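Local coordinates for heme-binding protein A / AI-2 binding protein A (Helicobacter pylori SS1, PDB 6OFQ), which probably binds short peptides in the periplasm as the substrate-binding component of an ABC transporter, and is caught here with the peptide STSA, at residues Leu90-His95 and Phe166-Pro171; Gly170-Phe175 and Lys470-Ser475; Gln26-Gly31 and Lys237-Lys242. One frame throughout, in Å; residues are numbered along the deposited sequence.

Contact 1: residues Leu90-His95 and Phe166-Pro171; sequences LVYTFH and FTLNGP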
loop_
_atom_site.group_PDB
_atom_site.type_symbol
_atom_site.label_atom_id
_atom_site.label_comp_id
_atom_site.label_asym_id
_atom_site.label_seq_id
_atom_site.Cartn_x
_atom_site.Cartn_y
_atom_site.Cartn_z
ATOM N N LEU A 90 9.553 11.026 22.913
ATOM C CA LEU A 90 10.240 11.994 22.097
ATOM C C LEU A 90 11.530 11.528 21.437
ATOM O O LEU A 90 11.964 12.136 20.451
ATOM C CB LEU A 90 10.516 13.273 22.890
ATOM C CG LEU A 90 9.238 13.941 23.436
ATOM C CD1 LEU A 90 9.665 15.126 24.292
ATOM C CD2 LEU A 90 8.372 14.405 22.254
ATOM N N VAL A 91 12.192 10.546 22.049
ATOM C CA VAL A 91 13.508 10.149 21.585
ATOM C C VAL A 91 13.560 8.672 21.333
ATOM O O VAL A 91 13.242 7.896 22.229
ATOM C CB VAL A 91 14.615 10.603 22.538
ATOM C CG1 VAL A 91 16.000 10.227 21.995
ATOM C CG2 VAL A 91 14.611 12.076 22.719
ATOM N N TYR A 92 13.942 8.297 20.106
ATOM C CA TYR A 92 14.104 6.894 19.711
ATOM C C TYR A 92 15.536 6.637 19.307
ATOM O O TYR A 92 16.032 7.293 18.406
ATOM C CB TYR A 92 13.244 6.506 18.487
ATOM C CG TYR A 92 11.764 6.538 18.714
ATOM C CD1 TYR A 92 11.064 7.690 19.026
ATOM C CD2 TYR A 92 11.010 5.384 18.512
ATOM C CE1 TYR A 92 9.697 7.681 19.179
ATOM C CE2 TYR A 92 9.633 5.394 18.642
ATOM C CZ TYR A 92 8.981 6.534 18.956
ATOM O OH TYR A 92 7.612 6.564 19.137
ATOM N N THR A 93 16.228 5.751 20.027
ATOM C CA THR A 93 17.623 5.444 19.712
ATOM C C THR A 93 17.716 3.999 19.193
ATOM O O THR A 93 17.272 3.075 19.858
ATOM C CB THR A 93 18.513 5.561 20.961
ATOM O OG1 THR A 93 18.396 6.880 21.516
ATOM C CG2 THR A 93 19.945 5.402 20.575
ATOM N N PHE A 94 18.227 3.879 17.961
ATOM C CA PHE A 94 18.349 2.582 17.267
ATOM C C PHE A 94 19.804 2.147 17.196
ATOM O O PHE A 94 20.679 2.914 16.800
ATOM C CB PHE A 94 17.775 2.673 15.839
ATOM C CG PHE A 94 16.272 2.803 15.848
ATOM C CD1 PHE A 94 15.428 1.689 15.838
ATOM C CD2 PHE A 94 15.685 4.064 15.868
ATOM C CE1 PHE A 94 14.060 1.817 15.932
ATOM C CE2 PHE A 94 14.315 4.226 15.942
ATOM C CZ PHE A 94 13.532 3.089 16.003
ATOM N N HIS A 95 20.008 0.911 17.634
ATOM C CA HIS A 95 21.305 0.282 17.573
ATOM C C HIS A 95 21.330 -0.553 16.294
ATOM O O HIS A 95 20.553 -1.492 16.174
ATOM C CB HIS A 95 21.490 -0.572 18.857
ATOM C CG HIS A 95 21.218 0.188 20.138
ATOM N ND1 HIS A 95 22.152 1.081 20.613
ATOM C CD2 HIS A 95 20.106 0.385 20.894
ATOM C CE1 HIS A 95 21.659 1.723 21.661
ATOM N NE2 HIS A 95 20.419 1.316 21.862
ATOM N N PHE A 166 16.575 9.497 16.667
ATOM C CA PHE A 166 15.520 10.388 16.226
ATOM C C PHE A 166 14.976 11.138 17.401
ATOM O O PHE A 166 14.771 10.525 18.471
ATOM C CB PHE A 166 14.328 9.581 15.641
ATOM C CG PHE A 166 14.608 8.831 14.373
ATOM C CD1 PHE A 166 14.375 9.402 13.115
ATOM C CD2 PHE A 166 15.034 7.537 14.450
ATOM C CE1 PHE A 166 14.624 8.680 11.953
ATOM C CE2 PHE A 166 15.261 6.792 13.306
ATOM C CZ PHE A 166 15.093 7.389 12.072
ATOM N N THR A 167 14.855 12.448 17.238
ATOM C CA THR A 167 14.101 13.237 18.203
ATOM C C THR A 167 12.887 13.779 17.497
ATOM O O THR A 167 12.985 14.316 16.383
ATOM C CB THR A 167 14.986 14.401 18.723
ATOM O OG1 THR A 167 16.189 13.834 19.280
ATOM C CG2 THR A 167 14.202 15.215 19.758
ATOM N N LEU A 168 11.748 13.623 18.155
ATOM C CA LEU A 168 10.461 14.046 17.555
ATOM C C LEU A 168 9.988 15.381 18.090
ATOM O O LEU A 168 10.354 15.787 19.195
ATOM C CB LEU A 168 9.409 12.986 17.761
ATOM C CG LEU A 168 9.674 11.573 17.337
ATOM C CD1 LEU A 168 8.434 10.703 17.421
ATOM C CD2 LEU A 168 10.346 11.447 15.993
ATOM N N ASN A 169 9.147 16.079 17.315
ATOM C CA ASN A 169 8.538 17.293 17.810
ATOM C C ASN A 169 7.434 17.067 18.815
ATOM O O ASN A 169 7.026 18.026 19.498
ATOM C CB ASN A 169 8.056 18.140 16.629
ATOM C CG ASN A 169 9.186 18.794 15.872
ATOM O OD1 ASN A 169 10.040 19.452 16.491
ATOM N ND2 ASN A 169 9.208 18.689 14.538
ATOM N N GLY A 170 6.920 15.839 18.897
ATOM C CA GLY A 170 5.840 15.520 19.808
ATOM C C GLY A 170 5.684 14.003 19.748
ATOM O O GLY A 170 6.198 13.354 18.832
ATOM N N PRO A 171 5.059 13.403 20.768
ATOM C CA PRO A 171 4.884 11.948 20.743
ATOM C C PRO A 171 4.040 11.523 19.540
ATOM O O PRO A 171 3.146 12.234 19.107
ATOM C CB PRO A 171 4.145 11.623 22.040
ATOM C CG PRO A 171 3.667 12.924 22.542
ATOM C CD PRO A 171 4.409 14.029 21.941
#
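Tyr92 and Phe166 form a hydrogen-bonded pair of an antiparallel β-sheet, in which strand 91-96 runs beside strand 163-168 in the five-stranded sheet of this periplasmic binding protein. Two backbone bonds join the pair: Tyr92 N gives to Phe166 O at 2.9 Å, and Phe166 N returns a bond to Tyr92 O. A third, from Leu168 N to Leu90 O, is shorter, at 2.7 Å. Between them Val91 and Thr167 make the non-hydrogen-bonded pair, where beta-branched residues suit an extended backbone; their side chains, both partly exposed, run side by side on one face.

The face that carries Tyr92 and Phe166 is apolar and aromatic. Phe94 and Phe166 meet rim to rim, planes at 88°, with Phe94 CE2 3.7 Å from Phe166 CD2. Both rings are buried, and Phe175 and Phe123 pack on Phe166 as well. A branched, apolar Leu168 suits these buried surroundings, its CD1 lying 3.7 Å from Tyr92 CE1.

Leu90, just before its strand, reaches over the loop that follows Leu168. With its CG anti to the carbonyl carbon (chi1 -59°), its CD2 methyl lies 3.7 Å from Gly170 CA and 4.0 Å from Pro171 CD.

Contact 2: residues Gly170-Phe175 and Lys470-Ser475; sequences GPEAPF and KAKRVS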
loop_
_atom_site.group_PDB
_atom_site.type_symbol
_atom_site.label_atom_id
_atom_site.label_comp_id
_atom_site.label_asym_id
_atom_site.label_seq_id
_atom_site.Cartn_x
_atom_site.Cartn_y
_atom_site.Cartn_z
ATOM N N GLY A 170 6.920 15.839 18.897
ATOM C CA GLY A 170 5.840 15.520 19.808
ATOM C C GLY A 170 5.684 14.003 19.748
ATOM O O GLY A 170 6.198 13.354 18.832
ATOM N N PRO A 171 5.059 13.403 20.768
ATOM C CA PRO A 171 4.884 11.948 20.743
ATOM C C PRO A 171 4.040 11.523 19.540
ATOM O O PRO A 171 3.146 12.234 19.107
ATOM C CB PRO A 171 4.145 11.623 22.040
ATOM C CG PRO A 171 3.667 12.924 22.542
ATOM C CD PRO A 171 4.409 14.029 21.941
ATOM N N GLU A 172 4.412 10.388 18.962
ATOM C CA GLU A 172 3.854 9.877 17.692
ATOM C C GLU A 172 3.693 8.382 17.856
ATOM O O GLU A 172 4.581 7.596 17.596
ATOM C CB GLU A 172 4.798 10.251 16.537
ATOM C CG GLU A 172 4.269 9.899 15.160
ATOM C CD GLU A 172 3.110 10.755 14.675
ATOM O OE1 GLU A 172 3.068 11.958 14.975
ATOM O OE2 GLU A 172 2.319 10.133 13.908
ATOM N N ALA A 173 2.519 7.919 18.264
ATOM C CA ALA A 173 2.268 6.519 18.555
ATOM C C ALA A 173 2.631 5.593 17.392
ATOM O O ALA A 173 3.248 4.573 17.658
ATOM C CB ALA A 173 0.834 6.282 19.039
ATOM N N PRO A 174 2.286 5.939 16.157
ATOM C CA PRO A 174 2.675 5.062 15.022
ATOM C C PRO A 174 4.110 5.060 14.616
ATOM O O PRO A 174 4.471 4.290 13.732
ATOM C CB PRO A 174 1.842 5.608 13.853
ATOM C CG PRO A 174 0.817 6.480 14.473
ATOM C CD PRO A 174 1.391 7.031 15.716
ATOM N N PHE A 175 4.979 5.862 15.235
ATOM C CA PHE A 175 6.322 6.068 14.658
ATOM C C PHE A 175 7.114 4.785 14.527
ATOM O O PHE A 175 7.737 4.566 13.480
ATOM C CB PHE A 175 7.095 7.124 15.483
ATOM C CG PHE A 175 8.370 7.639 14.824
ATOM C CD1 PHE A 175 8.324 8.391 13.671
ATOM C CD2 PHE A 175 9.616 7.198 15.295
ATOM C CE1 PHE A 175 9.518 8.819 13.107
ATOM C CE2 PHE A 175 10.809 7.603 14.717
ATOM C CZ PHE A 175 10.735 8.386 13.605
ATOM N N LYS A 470 -4.713 14.238 17.915
ATOM C CA LYS A 470 -4.755 13.799 19.298
ATOM C C LYS A 470 -4.437 12.351 19.480
ATOM O O LYS A 470 -3.745 11.947 20.421
ATOM C CB LYS A 470 -6.114 14.061 19.902
ATOM C CG LYS A 470 -6.376 15.513 20.138
ATOM C CD LYS A 470 -7.713 15.678 20.859
ATOM C CE LYS A 470 -8.171 17.120 20.907
ATOM N NZ LYS A 470 -7.475 17.753 22.042
ATOM N N ALA A 471 -4.963 11.517 18.592
ATOM C CA ALA A 471 -4.739 10.083 18.685
ATOM C C ALA A 471 -3.316 9.645 18.379
ATOM O O ALA A 471 -2.903 8.587 18.848
ATOM C CB ALA A 471 -5.659 9.295 17.788
ATOM N N LYS A 472 -2.506 10.503 17.790
ATOM C CA LYS A 472 -1.085 10.213 17.698
ATOM C C LYS A 472 -0.333 10.490 18.988
ATOM O O LYS A 472 0.730 9.903 19.277
ATOM C CB LYS A 472 -0.468 11.143 16.664
ATOM C CG LYS A 472 -0.935 10.914 15.254
ATOM C CD LYS A 472 -0.439 12.042 14.383
ATOM C CE LYS A 472 -0.695 11.868 12.887
ATOM N NZ LYS A 472 0.106 10.746 12.304
ATOM N N ARG A 473 -0.875 11.399 19.804
ATOM C CA ARG A 473 -0.087 11.988 20.910
ATOM C C ARG A 473 -0.235 11.260 22.215
ATOM O O ARG A 473 0.462 11.557 23.184
ATOM C CB ARG A 473 -0.461 13.463 21.119
ATOM C CG ARG A 473 -0.161 14.365 19.953
ATOM C CD ARG A 473 1.252 14.835 19.757
ATOM N NE ARG A 473 1.321 15.564 18.488
ATOM C CZ ARG A 473 1.581 15.000 17.298
ATOM N NH1 ARG A 473 1.945 13.709 17.125
ATOM N NH2 ARG A 473 1.513 15.769 16.229
ATOM N N VAL A 474 -1.115 10.274 22.260
ATOM C CA VAL A 474 -1.192 9.329 23.366
ATOM C C VAL A 474 -0.947 7.918 22.860
ATOM O O VAL A 474 -1.266 7.607 21.705
ATOM C CB VAL A 474 -2.560 9.373 24.075
ATOM C CG1 VAL A 474 -2.673 10.711 24.792
ATOM C CG2 VAL A 474 -3.741 9.202 23.134
ATOM N N SER A 475 -0.330 7.061 23.642
ATOM C CA SER A 475 0.069 5.725 23.189
ATOM C C SER A 475 -0.906 4.634 23.658
ATOM O O SER A 475 -1.000 3.562 23.033
ATOM C CB SER A 475 1.529 5.445 23.615
ATOM O OG SER A 475 1.582 5.493 25.038
HETATM O O HOH W 1 2.159 14.164 13.575
#
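The guanidinium of Arg473 is met at its edge by Glu172 OE1 and a water, both near its plane, while Pro171 O approaches the same edge from a position tilted 21° out of that plane. Arg473 NH1 serves both protein oxygens, Pro171 O at 2.7 Å and Glu172 OE1 at 3.0 Å, and the water joins NH2 to OE1. The carboxylate of Glu172 is turned 60° from the guanidinium, and Arg473 NH1 meets OE1 from above the carboxylate plane.

Lys472 takes the other oxygen, completing a salt-bridge network of Glu172, Lys472 and Arg473. A two-oxygen acid can serve both cations, and arginine has N-H groups enough for carboxylate, carbonyl and water. The lysine chain lies alongside Glu172, with Lys472 CD 3.4 Å from Glu172 OE2, then bends at its last torsion (chi4 -67°) to bring Lys472 NZ within 2.8 Å of Glu172 OE2, on the syn lone pair. Its methylenes thus pack along the acid; NZ also makes a salt bridge to Asp436, and Tyr440 gives it a cation-pi contact.

The backbone adds a bond from Ala173 N to Lys472 O, at 2.9 Å. The small Ala173 fits close to the chain at Val474, its CB 3.6 Å from Val474 O. Pro171 lays its ring across the Arg473 chain, CD to CD 3.9 Å. The contact fixes the loop after strand 163-168, with its type I turn Glu172-Phe175, to Lys470-Ser475.

Two cations meet one buried carboxylate; although Lys472 divides its charge with Asp436, they would be expected to keep Glu172 ionised and offset the cost of burial.

Contact 3: residues Gln26-Gly31 and Lys237-Lys242; sequences QKRFGG and KAYLDK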
loop_
_atom_site.group_PDB
_atom_site.type_symbol
_atom_site.label_atom_id
_atom_site.label_comp_id
_atom_site.label_asym_id
_atom_site.label_seq_id
_atom_site.Cartn_x
_atom_site.Cartn_y
_atom_site.Cartn_z
ATOM N N GLN A 26 15.984 -28.511 5.690
ATOM C CA GLN A 26 16.893 -28.665 4.543
ATOM C C GLN A 26 16.190 -28.944 3.214
ATOM O O GLN A 26 16.549 -28.392 2.172
ATOM C CB GLN A 26 17.886 -29.801 4.840
ATOM C CG GLN A 26 18.907 -30.078 3.742
ATOM C CD GLN A 26 19.664 -28.843 3.273
ATOM O OE1 GLN A 26 20.351 -28.188 4.064
ATOM N NE2 GLN A 26 19.585 -28.545 1.973
ATOM N N LYS A 27 15.165 -29.782 3.270
ATOM C CA LYS A 27 14.387 -30.125 2.096
ATOM C C LYS A 27 13.628 -28.923 1.508
ATOM O O LYS A 27 13.169 -28.987 0.364
ATOM C CB LYS A 27 13.392 -31.237 2.426
ATOM C CG LYS A 27 14.020 -32.554 2.875
ATOM C CD LYS A 27 13.066 -33.714 2.584
ATOM C CE LYS A 27 13.097 -34.828 3.623
ATOM N NZ LYS A 27 12.262 -35.962 3.130
ATOM N N ARG A 28 13.442 -27.860 2.300
ATOM C CA ARG A 28 12.762 -26.665 1.818
ATOM C C ARG A 28 13.570 -25.899 0.798
ATOM O O ARG A 28 12.977 -25.171 -0.007
ATOM C CB ARG A 28 12.362 -25.764 2.974
ATOM C CG ARG A 28 11.307 -26.403 3.858
ATOM C CD ARG A 28 10.927 -25.462 4.971
ATOM N NE ARG A 28 9.839 -25.972 5.789
ATOM C CZ ARG A 28 9.162 -25.255 6.675
ATOM N NH1 ARG A 28 9.471 -24.004 6.935
ATOM N NH2 ARG A 28 8.192 -25.858 7.346
ATOM N N PHE A 29 14.895 -25.964 0.814
ATOM C CA PHE A 29 15.697 -25.101 -0.016
ATOM C C PHE A 29 15.747 -25.470 -1.487
ATOM O O PHE A 29 15.673 -26.675 -1.819
ATOM C CB PHE A 29 17.142 -25.054 0.506
ATOM C CG PHE A 29 17.288 -24.265 1.778
ATOM C CD1 PHE A 29 17.124 -24.891 2.992
ATOM C CD2 PHE A 29 17.544 -22.915 1.746
ATOM C CE1 PHE A 29 17.194 -24.155 4.153
ATOM C CE2 PHE A 29 17.640 -22.159 2.903
ATOM C CZ PHE A 29 17.486 -22.817 4.098
ATOM N N GLY A 30 15.719 -24.428 -2.311
ATOM C CA GLY A 30 15.950 -24.601 -3.740
ATOM C C GLY A 30 14.683 -24.330 -4.550
ATOM O O GLY A 30 13.576 -24.809 -4.199
ATOM N N GLY A 31 14.899 -23.668 -5.670
ATOM C CA GLY A 31 13.888 -23.601 -6.722
ATOM C C GLY A 31 13.579 -22.225 -7.206
ATOM O O GLY A 31 14.107 -21.217 -6.690
ATOM N N LYS A 237 18.335 -17.371 5.670
ATOM C CA LYS A 237 18.454 -17.320 4.211
ATOM C C LYS A 237 17.122 -17.698 3.520
ATOM O O LYS A 237 16.400 -18.568 4.023
ATOM C CB LYS A 237 19.626 -18.194 3.734
ATOM C CG LYS A 237 20.974 -17.930 4.392
ATOM C CD LYS A 237 21.501 -16.570 4.031
ATOM C CE LYS A 237 22.845 -16.300 4.720
ATOM N NZ LYS A 237 22.499 -15.888 6.106
ATOM N N ALA A 238 16.832 -17.008 2.426
ATOM C CA ALA A 238 15.658 -17.377 1.656
ATOM C C ALA A 238 15.745 -18.831 1.221
ATOM O O ALA A 238 16.837 -19.364 0.912
ATOM C CB ALA A 238 15.555 -16.493 0.428
ATOM N N TYR A 239 14.590 -19.461 1.030
ATOM C CA TYR A 239 14.582 -20.807 0.491
ATOM C C TYR A 239 14.784 -20.890 -0.995
ATOM O O TYR A 239 15.484 -21.772 -1.525
ATOM C CB TYR A 239 13.330 -21.572 0.844
ATOM C CG TYR A 239 13.015 -21.752 2.315
ATOM C CD1 TYR A 239 13.837 -22.523 3.141
ATOM C CD2 TYR A 239 11.849 -21.257 2.863
ATOM C CE1 TYR A 239 13.557 -22.681 4.487
ATOM C CE2 TYR A 239 11.535 -21.458 4.172
ATOM C CZ TYR A 239 12.366 -22.205 4.988
ATOM O OH TYR A 239 12.040 -22.479 6.313
ATOM N N LEU A 240 14.116 -19.989 -1.708
ATOM C CA LEU A 240 14.133 -19.995 -3.154
ATOM C C LEU A 240 15.417 -19.447 -3.734
ATOM O O LEU A 240 16.009 -18.478 -3.214
ATOM C CB LEU A 240 12.962 -19.141 -3.668
ATOM C CG LEU A 240 11.594 -19.748 -3.398
ATOM C CD1 LEU A 240 10.516 -18.676 -3.458
ATOM C CD2 LEU A 240 11.254 -20.891 -4.364
ATOM N N ASP A 241 15.857 -19.943 -4.884
ATOM C CA ASP A 241 17.002 -19.400 -5.577
ATOM C C ASP A 241 16.655 -18.171 -6.415
ATOM O O ASP A 241 17.514 -17.351 -6.683
ATOM C CB ASP A 241 17.594 -20.450 -6.565
ATOM C CG ASP A 241 18.074 -21.684 -5.845
ATOM O OD1 ASP A 241 18.763 -21.513 -4.824
ATOM O OD2 ASP A 241 17.581 -22.807 -6.161
ATOM N N LYS A 242 15.442 -18.138 -6.924
ATOM C CA LYS A 242 15.050 -17.148 -7.900
ATOM C C LYS A 242 13.541 -16.903 -7.798
ATOM O O LYS A 242 12.777 -17.823 -7.590
ATOM C CB LYS A 242 15.469 -17.648 -9.304
ATOM C CG LYS A 242 15.057 -16.822 -10.486
ATOM C CD LYS A 242 15.801 -17.444 -11.691
ATOM C CE LYS A 242 15.185 -17.122 -13.016
ATOM N NZ LYS A 242 16.036 -17.787 -14.063
#
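Tyr239 points its ring edge into the face of Phe29 in an edge-to-face pair, centroids 5.0 Å apart and planes at 71°. Tyr239 CD1 stands over the centre of the Phe29 ring, 3.8 Å from Phe29 CZ. One face of the tyrosine is taken by Arg28, whose CB makes a CH-pi contact 3.9 Å from the ring centroid. Arginine suits this place because its aliphatic part can lie against the ring while its charged end goes on to the hydroxyl: the chain runs extended from CG to NE (chi2 -179°) and carries Arg28 NH1 to 3.1 Å from Tyr239 OH. That hydroxyl, held near the guanidinium plane, is also hydrogen-bonded to Glu25, and Tyr530 packs edge-to-face with the tyrosine ring.

Both segments lead into neighbouring parallel strands of the mixed sheet, 32-37 and 242-247, so the contact draws together the loops at one end of that pair at the protein surface.

Backbone bonds join the two chains further along. Gly30 N gives to Tyr239 O at 2.8 Å. Gly31 O receives Asp241 N, also at 2.8 Å, and a weak bond from Lys242 N. Both glycines have positive phi angles, at which a CB would press on the preceding carbonyl.

A side-chain bond makes the pairing of Asp241 with Gly31 reciprocal: the aspartate, which donates through its backbone N, accepts in return through its carboxylate, a role that suits a short acidic side chain. Asp241 OD2, 2.9 Å from Gly31 N, is met from above the carboxylate plane.

In the fold
Contacts 1 and 2 are neighbours, centres 12 Å apart, and share Gly170 and Pro171: strand 163-168 leaves the five-stranded antiparallel sheet in contact 1 and runs straight into the loop that contact 2 fastens to segment 470-475. Phe175 bridges them by packing on Tyr92, Phe166 and Leu168. Contact 3 lies apart, about 38 Å and 41 Å from the other two by centres, at the starting ends of two inner, parallel strands of the separate mixed sheet. Along the chain contact 1 nests within the loop that contact 3 closes, whereas contacts 2 and 3 alternate. Contact 2 thus ties the antiparallel-sheet region to helix 462-473, late in the chain, while contact 3 joins the N-terminal segment to a mid-chain loop.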